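Local atomic coordinates of putative fluoride ion transporter CrcB (Bordetella pertussis, PDB entry 5NKQ), a protein that conducts fluoride ions selectively across the bacterial inner membrane, lowering their toxic concentration in the cell, through a double-barrelled dimeric channel. Residues 23-26 / 27-31; 35-38 / 39-42; 73-76 / 77-81; 89-92 / 93-96. One frame throughout, in Å; residues are numbered along the deposited sequence.

Each of the four contacts is local, joining consecutive turns of one helix or its end, and along the chain they follow in series, none nested in or crossing another. Interaction 1 closes the last turns of helix 6-30; its Asn31 then bonds across the connecting loop to Thr39, and weakly to Gly38, in interaction 2, the first turn of helix 37-59. Interaction 3 ends helix 65-79 at the sodium ion and meets both earlier contacts, through Arg23 on Gly78 and through Ala42 beside Leu79 and Thr80. After the break in the third transmembrane segment comes helix 83-95, whose end is interaction 4; it touches interaction 2 through Met92 on Pro36.

Interaction 1. Residues 23-26 / 27-31; sequences RWVL and GLKLN. Unlike the reference sequence in segment 27-31: Lys29 (reference Arg).
The last two turns of the first transmembrane helix, 6-30, carry this contact, in which residues three and four apart meet along the helix as it runs out at Asn31. Trp24 and Leu28 form its clearest side-chain pair: a CH-pi contact in which Leu28 CD1 sits over one face of the indole, 3.9 Å from the centroid of the five-membered ring and shifted toward the rim. The first torsion of Trp24 is extended (chi1 177°), and its indole lies where Leu28, one turn on, reaches it. Edge-to-face contact with Phe9 of the second subunit places the same indole at the dimer interface.

Backbone bonds of the i to i+4 kind hold these turns: Gly27 N to Arg23 O at 2.9 Å, Leu28 N to Trp24 O, Lys29 N to Val25 O, and finally Leu30 N to Leu26 O at 2.8 Å. Val25 and Lys29 point the same way, the aliphatic part of the lysine running alongside the valine before its chain bends at the last torsion. Arg23 NE bonds to Gly78 O and its NH2 to Thr73 O of the second subunit, near the bound sodium ion. On another side of the helix Leu26 and Leu30 lie side by side, CD2 of Leu26 3.9 Å from CD1 of Leu30.

Interaction 2. Residues 35-38 / 39-42; sequences WPWG and TLTA
Leu40 CD2 touches two indoles at once, those of Trp35 and Trp37, at the start of the second transmembrane helix. It lies in the plane of the Trp35 ring, at its edge, 3.6 Å from NE1, and it meets Trp37 at CZ3, 4.0 Å away. Two torsions of Leu40, chi1 at -176° and chi2 at 59°, together set CD2 against both rings. Trp35 NE1 is buried here against the methyl and has no hydrogen-bonding partner in the model. The indoles also meet each other, Trp35 CD1 lying over the centre of the Trp37 ring.

Next to this, Trp37 O is gripped twice by Thr41: by the backbone N at 2.8 Å and by OG1 at 2.6 Å, the two donors arriving from opposite faces of the carbonyl plane. The hydroxyl is thus folded back onto its own helix. Leu40 N to Pro36 O is a straighter bond, 166° at the hydrogen, and Ala42 N to Gly38 O continues the pattern.

Pro36 is the N-cap residue and the centre of an inverse gamma turn, which swings the chain from the loop into the helix. Asn31 OD1, from just past the end of helix 6-30, accepts a bond from Thr39 N, while Thr39 OG1 bonds to Glu88 OE1. Thr39 and Leu40 belong to a fluoride pocket, and beside it this helix start packs on helix 98-126, with Leu40 on Ser108 and Thr39 and Pro36 on Tyr104, and on helix 83-95 through Pro36 against Met92.

Interaction 3. Residues 73-76 / 77-81; sequences TGFL and GGLTT. With NA (sodium ion), chain I.
Leu76 O takes two bonds from one residue, Thr80: the backbone N at 3.2 Å, almost straight at its hydrogen (173°) but standing above the carbonyl plane, and the hydroxyl OG1 at 3.0 Å, tilted only modestly from that plane. The hydroxyl can reach because chi1 of Thr80 is 64°, placing OG1 between the backbone N and the carbonyl carbon. Together these bonds hold the residue at which the third transmembrane segment breaks: helix 65-79 ends here and Thr80 leaves helical geometry.

The break exposes backbone carbonyls to a metal. Gly77 O, at 2.3 Å, and Thr80 O, at 2.2 Å, bind the sodium ion, and the same two carbonyls of the second subunit complete a four-oxygen site shared across the dimer, the central structural cation of this channel. Upstream the turn widens to pi type, and Gly78 N makes weak bonds to both Gly74 O and Phe75 O, whereas Leu79 N makes a sounder one to Phe75 O at 2.8 Å.

Among the apolar groups, CD2 of Leu79 approaches both Phe75 CE2 and Leu76 CD2, each at 4.2 Å, so its isobutyl group touches the side chains of Phe75 and Leu76. Thr80 also lines a fluoride pocket alongside Asn43, whose OD1 accepts a bond from Thr81 N. Leu76 and Leu79 pack on helix 37-59, at Leu49, Ile50 and Ala42, while Phe75 and Leu79 meet Leu22 of helix 6-30.

Interaction 4. Residues 89-92 / 93-96; sequences TVDM and LCRG. Unlike the reference sequence in segment 93-96: Cys94 (reference Glu).
The carboxylate of Asp91 and the guanidinium of Arg95, 44° apart in their planes, come near each other without their charged atoms meeting: OD2 of Asp91 is 4.7 Å from NH1 of Arg95. It is the aliphatic Arg95 CD that lies by the carboxylate, 3.7 Å from OD2, and Met92 CG approaches the guanidinium obliquely. Both charges find partners on the chain of another protein: Arg95 NH2 pairs in a salt bridge with an acidic side chain there, and Asp91 OD2 bonds to an aromatic one.

The helix 83-95 ends in a Schellman motif at Gly96, whose phi is positive, 97°; Gly96 N bonds to Leu93 O at 3.1 Å and weakly to Met92 O. Leu93 N to Thr89 O and Cys94 N to Val90 O, both 3.1 Å, are the sound helical bonds, while Arg95 N bonds only weakly, to Asp91 O and Met92 O. Cys94, which differs from the reference sequence, puts SG 3.1 Å from Asp91 O.

Met92, extended beyond CG, and Leu93 reach helix 98-126 at Ala101, with Met92 also on Thr100 and on Pro36 before helix 37-59, while Thr89 packs on Tyr104 of helix 98-126 and on Leu113 of the second subunit.

Interaction 1. Residues 23-26 / 27-31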
ATOM      1  N   ARG A  23      10.100   0.934  -7.635  1.00 30.58           N
ATOM      2  CA  ARG A  23       9.745   1.833  -6.541  1.00 28.57           C
ATOM      3  C   ARG A  23      10.991   2.390  -5.862  1.00 30.53           C
ATOM      4  O   ARG A  23      11.034   3.570  -5.496  1.00 31.94           O
ATOM      5  CB  ARG A  23       8.859   1.105  -5.530  1.00 27.95           C
ATOM      6  CG  ARG A  23       8.740   1.807  -4.186  1.00 28.60           C
ATOM      7  CD  ARG A  23       7.702   1.140  -3.300  1.00 29.56           C
ATOM      8  NE  ARG A  23       7.844  -0.313  -3.280  1.00 28.94           N
ATOM      9  CZ  ARG A  23       8.603  -0.980  -2.418  1.00 28.79           C
ATOM     10  NH1 ARG A  23       9.295  -0.323  -1.497  1.00 30.71           N
ATOM     11  NH2 ARG A  23       8.672  -2.303  -2.475  1.00 33.04           N
ATOM     12  N   TRP A  24      12.018   1.554  -5.696  1.00 31.26           N
ATOM     13  CA  TRP A  24      13.259   2.011  -5.079  1.00 30.51           C
ATOM     14  C   TRP A  24      13.931   3.088  -5.921  1.00 31.90           C
ATOM     15  O   TRP A  24      14.399   4.100  -5.387  1.00 32.07           O
ATOM     16  CB  TRP A  24      14.194   0.821  -4.865  1.00 32.35           C
ATOM     17  CG  TRP A  24      15.535   1.180  -4.308  1.00 33.00           C
ATOM     18  CD1 TRP A  24      15.789   1.901  -3.177  1.00 33.76           C
ATOM     19  CD2 TRP A  24      16.811   0.812  -4.844  1.00 36.55           C
ATOM     20  NE1 TRP A  24      17.144   2.014  -2.983  1.00 35.23           N
ATOM     21  CE2 TRP A  24      17.794   1.353  -3.992  1.00 35.88           C
ATOM     22  CE3 TRP A  24      17.218   0.079  -5.964  1.00 39.34           C
ATOM     23  CZ2 TRP A  24      19.157   1.187  -4.225  1.00 39.00           C
ATOM     24  CZ3 TRP A  24      18.572  -0.084  -6.194  1.00 42.52           C
ATOM     25  CH2 TRP A  24      19.525   0.467  -5.329  1.00 41.08           C
ATOM     26  N   VAL A  25      13.978   2.894  -7.241  1.00 31.60           N
ATOM     27  CA  VAL A  25      14.589   3.890  -8.116  1.00 33.83           C
ATOM     28  C   VAL A  25      13.757   5.167  -8.137  1.00 37.30           C
ATOM     29  O   VAL A  25      14.299   6.279  -8.077  1.00 35.96           O
ATOM     30  CB  VAL A  25      14.781   3.313  -9.530  1.00 38.67           C
ATOM     31  CG1 VAL A  25      15.188   4.407 -10.503  1.00 43.55           C
ATOM     32  CG2 VAL A  25      15.824   2.205  -9.511  1.00 37.00           C
ATOM     33  N   LEU A  26      12.429   5.032  -8.220  1.00 35.39           N
ATOM     34  CA  LEU A  26      11.564   6.209  -8.212  1.00 33.83           C
ATOM     35  C   LEU A  26      11.751   7.024  -6.940  1.00 35.02           C
ATOM     36  O   LEU A  26      11.727   8.260  -6.976  1.00 35.04           O
ATOM     37  CB  LEU A  26      10.101   5.789  -8.367  1.00 33.29           C
ATOM     38  CG  LEU A  26       9.643   5.375  -9.767  1.00 34.52           C
ATOM     39  CD1 LEU A  26       8.251   4.767  -9.716  1.00 32.17           C
ATOM     40  CD2 LEU A  26       9.672   6.569 -10.709  1.00 33.85           C
ATOM     41  N   GLY A  27      11.943   6.351  -5.805  1.00 35.24           N
ATOM     42  CA  GLY A  27      12.181   7.070  -4.565  1.00 33.63           C
ATOM     43  C   GLY A  27      13.507   7.806  -4.563  1.00 36.98           C
ATOM     44  O   GLY A  27      13.595   8.942  -4.094  1.00 38.19           O
ATOM     45  N   LEU A  28      14.556   7.173  -5.094  1.00 37.66           N
ATOM     46  CA  LEU A  28      15.861   7.822  -5.131  1.00 36.01           C
ATOM     47  C   LEU A  28      15.862   9.041  -6.046  1.00 39.68           C
ATOM     48  O   LEU A  28      16.632   9.981  -5.821  1.00 46.98           O
ATOM     49  CB  LEU A  28      16.931   6.825  -5.576  1.00 35.13           C
ATOM     50  CG  LEU A  28      17.164   5.623  -4.658  1.00 37.23           C
ATOM     51  CD1 LEU A  28      18.203   4.683  -5.253  1.00 36.63           C
ATOM     52  CD2 LEU A  28      17.582   6.081  -3.270  1.00 38.64           C
ATOM     53  N   LYS A  29      15.006   9.053  -7.069  1.00 38.17           N
ATOM     54  CA  LYS A  29      14.993  10.133  -8.044  1.00 37.72           C
ATOM     55  C   LYS A  29      13.898  11.165  -7.806  1.00 38.40           C
ATOM     56  O   LYS A  29      14.024  12.293  -8.297  1.00 42.37           O
ATOM     57  CB  LYS A  29      14.838   9.569  -9.463  1.00 38.99           C
ATOM     58  CG  LYS A  29      16.041   8.779  -9.955  1.00 48.51           C
ATOM     59  CD  LYS A  29      15.847   8.320 -11.392  1.00 55.18           C
ATOM     60  CE  LYS A  29      17.073   7.583 -11.909  1.00 58.84           C
ATOM     61  NZ  LYS A  29      18.287   8.444 -11.886  1.00 61.04           N
ATOM     62  N   LEU A  30      12.840  10.825  -7.073  1.00 33.06           N
ATOM     63  CA  LEU A  30      11.701  11.723  -6.931  1.00 35.56           C
ATOM     64  C   LEU A  30      11.378  12.116  -5.498  1.00 38.53           C
ATOM     65  O   LEU A  30      10.826  13.199  -5.291  1.00 40.10           O
ATOM     66  CB  LEU A  30      10.444  11.103  -7.562  1.00 35.88           C
ATOM     67  CG  LEU A  30      10.473  10.870  -9.073  1.00 37.78           C
ATOM     68  CD1 LEU A  30       9.161  10.261  -9.544  1.00 29.35           C
ATOM     69  CD2 LEU A  30      10.760  12.171  -9.809  1.00 36.04           C
ATOM     70  N   ASN A  31      11.682  11.275  -4.509  1.00 39.14           N
ATOM     71  CA  ASN A  31      11.383  11.624  -3.124  1.00 37.88           C
ATOM     72  C   ASN A  31      12.138  12.884  -2.727  1.00 41.78           C
ATOM     73  O   ASN A  31      13.374  12.901  -2.703  1.00 40.01           O
ATOM     74  CB  ASN A  31      11.737  10.472  -2.184  1.00 33.96           C
ATOM     75  CG  ASN A  31      10.633   9.437  -2.086  1.00 34.40           C
ATOM     76  OD1 ASN A  31       9.467   9.732  -2.344  1.00 34.61           O
ATOM     77  ND2 ASN A  31      10.994   8.219  -1.698  1.00 35.09           N
TER

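Interaction 2. Residues 35-38 / 39-42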
ATOM      1  N   TRP A  35       8.322  16.499   0.453  1.00 87.86           N
ATOM      2  CA  TRP A  35       7.197  15.693   0.002  1.00 65.25           C
ATOM      3  C   TRP A  35       7.727  14.407  -0.623  1.00 50.98           C
ATOM      4  O   TRP A  35       8.644  14.460  -1.462  1.00 46.22           O
ATOM      5  CB  TRP A  35       6.341  16.468  -1.003  1.00 60.48           C
ATOM      6  CG  TRP A  35       4.997  15.859  -1.265  1.00 58.71           C
ATOM      7  CD1 TRP A  35       4.678  14.962  -2.241  1.00 58.94           C
ATOM      8  CD2 TRP A  35       3.786  16.114  -0.543  1.00 56.30           C
ATOM      9  NE1 TRP A  35       3.345  14.639  -2.170  1.00 58.79           N
ATOM     10  CE2 TRP A  35       2.775  15.334  -1.137  1.00 56.59           C
ATOM     11  CE3 TRP A  35       3.459  16.925   0.547  1.00 56.29           C
ATOM     12  CZ2 TRP A  35       1.460  15.339  -0.677  1.00 56.36           C
ATOM     13  CZ3 TRP A  35       2.153  16.930   1.003  1.00 57.06           C
ATOM     14  CH2 TRP A  35       1.171  16.142   0.392  1.00 55.59           C
ATOM     15  N   PRO A  36       7.191  13.245  -0.239  1.00 45.19           N
ATOM     16  CA  PRO A  36       7.642  11.964  -0.826  1.00 41.11           C
ATOM     17  C   PRO A  36       7.028  11.719  -2.200  1.00 39.43           C
ATOM     18  O   PRO A  36       6.147  10.874  -2.394  1.00 37.23           O
ATOM     19  CB  PRO A  36       7.182  10.938   0.219  1.00 40.95           C
ATOM     20  CG  PRO A  36       6.719  11.732   1.423  1.00 42.66           C
ATOM     21  CD  PRO A  36       6.260  13.035   0.878  1.00 42.96           C
ATOM     22  N   TRP A  37       7.506  12.474  -3.193  1.00 38.08           N
ATOM     23  CA  TRP A  37       6.957  12.357  -4.540  1.00 34.87           C
ATOM     24  C   TRP A  37       7.239  10.991  -5.154  1.00 32.71           C
ATOM     25  O   TRP A  37       6.475  10.530  -6.009  1.00 35.81           O
ATOM     26  CB  TRP A  37       7.510  13.464  -5.438  1.00 33.82           C
ATOM     27  CG  TRP A  37       6.990  14.832  -5.105  1.00 39.06           C
ATOM     28  CD1 TRP A  37       7.681  15.851  -4.516  1.00 43.21           C
ATOM     29  CD2 TRP A  37       5.666  15.327  -5.339  1.00 43.44           C
ATOM     30  NE1 TRP A  37       6.870  16.951  -4.371  1.00 43.57           N
ATOM     31  CE2 TRP A  37       5.628  16.655  -4.868  1.00 46.31           C
ATOM     32  CE3 TRP A  37       4.509  14.778  -5.900  1.00 50.88           C
ATOM     33  CZ2 TRP A  37       4.479  17.441  -4.940  1.00 50.16           C
ATOM     34  CZ3 TRP A  37       3.369  15.561  -5.972  1.00 50.62           C
ATOM     35  CH2 TRP A  37       3.362  16.877  -5.495  1.00 50.03           C
ATOM     36  N   GLY A  38       8.322  10.331  -4.739  1.00 32.28           N
ATOM     37  CA  GLY A  38       8.634   9.023  -5.296  1.00 31.40           C
ATOM     38  C   GLY A  38       7.665   7.950  -4.835  1.00 34.88           C
ATOM     39  O   GLY A  38       7.179   7.149  -5.639  1.00 36.31           O
ATOM     40  N   THR A  39       7.379   7.914  -3.531  1.00 32.98           N
ATOM     41  CA  THR A  39       6.391   6.971  -3.018  1.00 32.27           C
ATOM     42  C   THR A  39       5.017   7.243  -3.614  1.00 31.79           C
ATOM     43  O   THR A  39       4.293   6.308  -3.982  1.00 33.27           O
ATOM     44  CB  THR A  39       6.329   7.044  -1.491  1.00 30.90           C
ATOM     45  OG1 THR A  39       7.642   6.869  -0.946  1.00 32.41           O
ATOM     46  CG2 THR A  39       5.407   5.960  -0.944  1.00 27.75           C
ATOM     47  N   LEU A  40       4.641   8.519  -3.718  1.00 28.28           N
ATOM     48  CA  LEU A  40       3.347   8.867  -4.295  1.00 39.05           C
ATOM     49  C   LEU A  40       3.281   8.482  -5.768  1.00 38.07           C
ATOM     50  O   LEU A  40       2.257   7.970  -6.234  1.00 34.33           O
ATOM     51  CB  LEU A  40       3.079  10.360  -4.114  1.00 37.52           C
ATOM     52  CG  LEU A  40       1.718  10.867  -4.594  1.00 39.57           C
ATOM     53  CD1 LEU A  40       0.594  10.142  -3.868  1.00 38.64           C
ATOM     54  CD2 LEU A  40       1.608  12.371  -4.396  1.00 41.33           C
ATOM     55  N   THR A  41       4.366   8.714  -6.512  1.00 28.53           N
ATOM     56  CA  THR A  41       4.394   8.314  -7.916  1.00 31.49           C
ATOM     57  C   THR A  41       4.232   6.807  -8.060  1.00 29.95           C
ATOM     58  O   THR A  41       3.497   6.335  -8.935  1.00 33.52           O
ATOM     59  CB  THR A  41       5.695   8.779  -8.572  1.00 30.27           C
ATOM     60  OG1 THR A  41       5.765  10.210  -8.535  1.00 32.39           O
ATOM     61  CG2 THR A  41       5.765   8.311 -10.022  1.00 33.79           C
ATOM     62  N   ALA A  42       4.901   6.035  -7.200  1.00 28.20           N
ATOM     63  CA  ALA A  42       4.788   4.582  -7.269  1.00 36.95           C
ATOM     64  C   ALA A  42       3.363   4.124  -6.989  1.00 33.82           C
ATOM     65  O   ALA A  42       2.855   3.209  -7.648  1.00 36.83           O
ATOM     66  CB  ALA A  42       5.764   3.933  -6.288  1.00 27.88           C
TER

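Interaction 3. Residues 73-76 / 77-81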
ATOM      1  N   THR A  73      -0.259  -9.299  -8.680  1.00 32.12           N
ATOM      2  CA  THR A  73       0.204  -9.763  -7.376  1.00 26.71           C
ATOM      3  C   THR A  73       1.702  -9.537  -7.210  1.00 30.05           C
ATOM      4  O   THR A  73       2.166  -9.161  -6.126  1.00 26.69           O
ATOM      5  CB  THR A  73      -0.138 -11.243  -7.194  1.00 29.62           C
ATOM      6  OG1 THR A  73      -1.540 -11.441  -7.416  1.00 33.16           O
ATOM      7  CG2 THR A  73       0.215 -11.707  -5.788  1.00 26.57           C
ATOM      8  N   GLY A  74       2.471  -9.749  -8.274  1.00 29.59           N
ATOM      9  CA  GLY A  74       3.905  -9.559  -8.217  1.00 26.87           C
ATOM     10  C   GLY A  74       4.341  -8.130  -8.469  1.00 32.21           C
ATOM     11  O   GLY A  74       4.681  -7.408  -7.527  1.00 30.52           O
ATOM     12  N   PHE A  75       4.313  -7.707  -9.736  1.00 28.45           N
ATOM     13  CA  PHE A  75       4.890  -6.419 -10.112  1.00 35.05           C
ATOM     14  C   PHE A  75       4.192  -5.263  -9.405  1.00 32.63           C
ATOM     15  O   PHE A  75       4.834  -4.459  -8.718  1.00 27.19           O
ATOM     16  CB  PHE A  75       4.828  -6.240 -11.630  1.00 27.31           C
ATOM     17  CG  PHE A  75       5.337  -4.908 -12.101  1.00 36.59           C
ATOM     18  CD1 PHE A  75       6.697  -4.647 -12.137  1.00 37.31           C
ATOM     19  CD2 PHE A  75       4.458  -3.918 -12.506  1.00 27.53           C
ATOM     20  CE1 PHE A  75       7.172  -3.421 -12.567  1.00 36.86           C
ATOM     21  CE2 PHE A  75       4.926  -2.692 -12.939  1.00 31.74           C
ATOM     22  CZ  PHE A  75       6.285  -2.443 -12.970  1.00 34.60           C
ATOM     23  N   LEU A  76       2.873  -5.156  -9.567  1.00 30.69           N
ATOM     24  CA  LEU A  76       2.149  -4.050  -8.948  1.00 33.27           C
ATOM     25  C   LEU A  76       2.134  -4.168  -7.429  1.00 36.03           C
ATOM     26  O   LEU A  76       2.061  -3.149  -6.732  1.00 37.09           O
ATOM     27  CB  LEU A  76       0.728  -3.984  -9.502  1.00 32.88           C
ATOM     28  CG  LEU A  76       0.680  -3.674 -10.999  1.00 32.82           C
ATOM     29  CD1 LEU A  76      -0.750  -3.676 -11.509  1.00 32.78           C
ATOM     30  CD2 LEU A  76       1.361  -2.344 -11.285  1.00 27.47           C
ATOM     31  N   GLY A  77       2.206  -5.391  -6.900  1.00 34.49           N
ATOM     32  CA  GLY A  77       2.320  -5.571  -5.466  1.00 29.80           C
ATOM     33  C   GLY A  77       3.675  -5.191  -4.911  1.00 32.20           C
ATOM     34  O   GLY A  77       3.791  -4.927  -3.710  1.00 36.56           O
ATOM     35  N   GLY A  78       4.702  -5.161  -5.754  1.00 28.25           N
ATOM     36  CA  GLY A  78       6.012  -4.715  -5.327  1.00 27.01           C
ATOM     37  C   GLY A  78       6.235  -3.249  -5.630  1.00 32.43           C
ATOM     38  O   GLY A  78       7.056  -2.590  -4.986  1.00 33.23           O
ATOM     39  N   LEU A  79       5.496  -2.727  -6.612  1.00 27.20           N
ATOM     40  CA  LEU A  79       5.636  -1.322  -6.984  1.00 27.35           C
ATOM     41  C   LEU A  79       4.967  -0.410  -5.964  1.00 27.33           C
ATOM     42  O   LEU A  79       5.565   0.572  -5.509  1.00 27.42           O
ATOM     43  CB  LEU A  79       5.052  -1.091  -8.377  1.00 27.45           C
ATOM     44  CG  LEU A  79       4.978   0.367  -8.830  1.00 37.76           C
ATOM     45  CD1 LEU A  79       6.366   0.999  -8.863  1.00 27.77           C
ATOM     46  CD2 LEU A  79       4.302   0.462 -10.186  1.00 27.73           C
ATOM     47  N   THR A  80       3.724  -0.708  -5.599  1.00 29.16           N
ATOM     48  CA  THR A  80       3.023   0.104  -4.617  1.00 30.62           C
ATOM     49  C   THR A  80       3.433  -0.305  -3.205  1.00 31.71           C
ATOM     50  O   THR A  80       4.059  -1.343  -2.986  1.00 31.02           O
ATOM     51  CB  THR A  80       1.510  -0.022  -4.789  1.00 29.56           C
ATOM     52  OG1 THR A  80       1.107  -1.374  -4.535  1.00 30.96           O
ATOM     53  CG2 THR A  80       1.112   0.366  -6.202  1.00 27.28           C
ATOM     54  N   THR A  81       3.074   0.533  -2.236  1.00 31.00           N
ATOM     55  CA  THR A  81       3.431   0.258  -0.853  1.00 34.71           C
ATOM     56  C   THR A  81       2.470   0.989   0.072  1.00 35.58           C
ATOM     57  O   THR A  81       2.153   2.161  -0.147  1.00 35.45           O
ATOM     58  CB  THR A  81       4.879   0.675  -0.554  1.00 32.88           C
ATOM     59  OG1 THR A  81       5.136   0.542   0.850  1.00 27.03           O
ATOM     60  CG2 THR A  81       5.131   2.113  -0.987  1.00 30.29           C
TER
HETATM   61 NA    NA I 201       3.812  -3.369  -2.029  1.00 39.07          NA

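Interaction 4. Residues 89-92 / 93-96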
ATOM      1  N   THR A  89       3.630   9.127   6.584  1.00 35.07           N
ATOM      2  CA  THR A  89       2.536   9.906   7.154  1.00 35.16           C
ATOM      3  C   THR A  89       2.690  10.054   8.664  1.00 34.22           C
ATOM      4  O   THR A  89       2.470  11.140   9.213  1.00 32.84           O
ATOM      5  CB  THR A  89       1.196   9.255   6.808  1.00 33.30           C
ATOM      6  OG1 THR A  89       1.053   9.186   5.384  1.00 27.63           O
ATOM      7  CG2 THR A  89       0.040  10.056   7.388  1.00 27.62           C
ATOM      8  N   VAL A  90       3.073   8.973   9.350  1.00 35.11           N
ATOM      9  CA  VAL A  90       3.276   9.042  10.795  1.00 31.84           C
ATOM     10  C   VAL A  90       4.397  10.019  11.131  1.00 38.70           C
ATOM     11  O   VAL A  90       4.315  10.765  12.115  1.00 39.17           O
ATOM     12  CB  VAL A  90       3.552   7.635  11.360  1.00 31.43           C
ATOM     13  CG1 VAL A  90       4.121   7.718  12.769  1.00 32.89           C
ATOM     14  CG2 VAL A  90       2.273   6.809  11.358  1.00 27.16           C
ATOM     15  N   ASP A  91       5.452  10.046  10.311  1.00 35.27           N
ATOM     16  CA  ASP A  91       6.535  10.997  10.550  1.00 37.08           C
ATOM     17  C   ASP A  91       6.070  12.435  10.358  1.00 41.75           C
ATOM     18  O   ASP A  91       6.590  13.345  11.014  1.00 40.86           O
ATOM     19  CB  ASP A  91       7.721  10.700   9.634  1.00 33.23           C
ATOM     20  CG  ASP A  91       8.959  11.496  10.013  1.00 39.68           C
ATOM     21  OD1 ASP A  91       9.611  11.137  11.016  1.00 40.05           O
ATOM     22  OD2 ASP A  91       9.274  12.485   9.317  1.00 39.86           O
ATOM     23  N   MET A  92       5.103  12.663   9.467  1.00 42.65           N
ATOM     24  CA  MET A  92       4.529  13.997   9.340  1.00 42.06           C
ATOM     25  C   MET A  92       3.718  14.372  10.573  1.00 41.71           C
ATOM     26  O   MET A  92       3.701  15.542  10.971  1.00 45.19           O
ATOM     27  CB  MET A  92       3.654  14.082   8.088  1.00 40.61           C
ATOM     28  CG  MET A  92       4.399  13.865   6.780  1.00 41.62           C
ATOM     29  SD  MET A  92       3.301  13.920   5.349  1.00 42.74           S
ATOM     30  CE  MET A  92       4.451  13.587   4.019  1.00 40.78           C
ATOM     31  N   LEU A  93       3.054  13.395  11.196  1.00 41.55           N
ATOM     32  CA  LEU A  93       2.219  13.689  12.356  1.00 42.49           C
ATOM     33  C   LEU A  93       3.061  14.073  13.566  1.00 46.10           C
ATOM     34  O   LEU A  93       2.711  15.004  14.300  1.00 50.41           O
ATOM     35  CB  LEU A  93       1.328  12.489  12.677  1.00 36.00           C
ATOM     36  CG  LEU A  93       0.240  12.168  11.652  1.00 36.59           C
ATOM     37  CD1 LEU A  93      -0.481  10.883  12.019  1.00 37.12           C
ATOM     38  CD2 LEU A  93      -0.742  13.323  11.539  1.00 36.30           C
ATOM     39  N   CYS A  94       4.171  13.368  13.796  1.00 45.11           N
ATOM     40  CA  CYS A  94       5.028  13.699  14.929  1.00 49.33           C
ATOM     41  C   CYS A  94       5.775  15.011  14.721  1.00 46.13           C
ATOM     42  O   CYS A  94       6.243  15.603  15.698  1.00 45.45           O
ATOM     43  CB  CYS A  94       6.017  12.564  15.199  1.00 55.99           C
ATOM     44  SG  CYS A  94       7.198  12.258  13.873  1.00 66.41           S
ATOM     45  N   ARG A  95       5.900  15.473  13.475  1.00 44.54           N
ATOM     46  CA  ARG A  95       6.469  16.789  13.211  1.00 41.26           C
ATOM     47  C   ARG A  95       5.484  17.917  13.484  1.00 44.79           C
ATOM     48  O   ARG A  95       5.910  19.062  13.668  1.00 46.05           O
ATOM     49  CB  ARG A  95       6.948  16.881  11.761  1.00 34.23           C
ATOM     50  CG  ARG A  95       8.253  16.163  11.479  1.00 35.39           C
ATOM     51  CD  ARG A  95       8.472  16.036   9.981  1.00 35.55           C
ATOM     52  NE  ARG A  95       8.366  17.322   9.301  1.00 36.16           N
ATOM     53  CZ  ARG A  95       8.039  17.463   8.020  1.00 40.92           C
ATOM     54  NH1 ARG A  95       7.773  16.393   7.281  1.00 39.66           N
ATOM     55  NH2 ARG A  95       7.967  18.671   7.478  1.00 37.34           N
ATOM     56  N   GLY A  96       4.186  17.623  13.508  1.00 47.43           N
ATOM     57  CA  GLY A  96       3.170  18.626  13.745  1.00 50.17           C
ATOM     58  C   GLY A  96       2.526  19.202  12.503  1.00 51.79           C
ATOM     59  O   GLY A  96       1.638  20.054  12.629  1.00 54.43           O
TER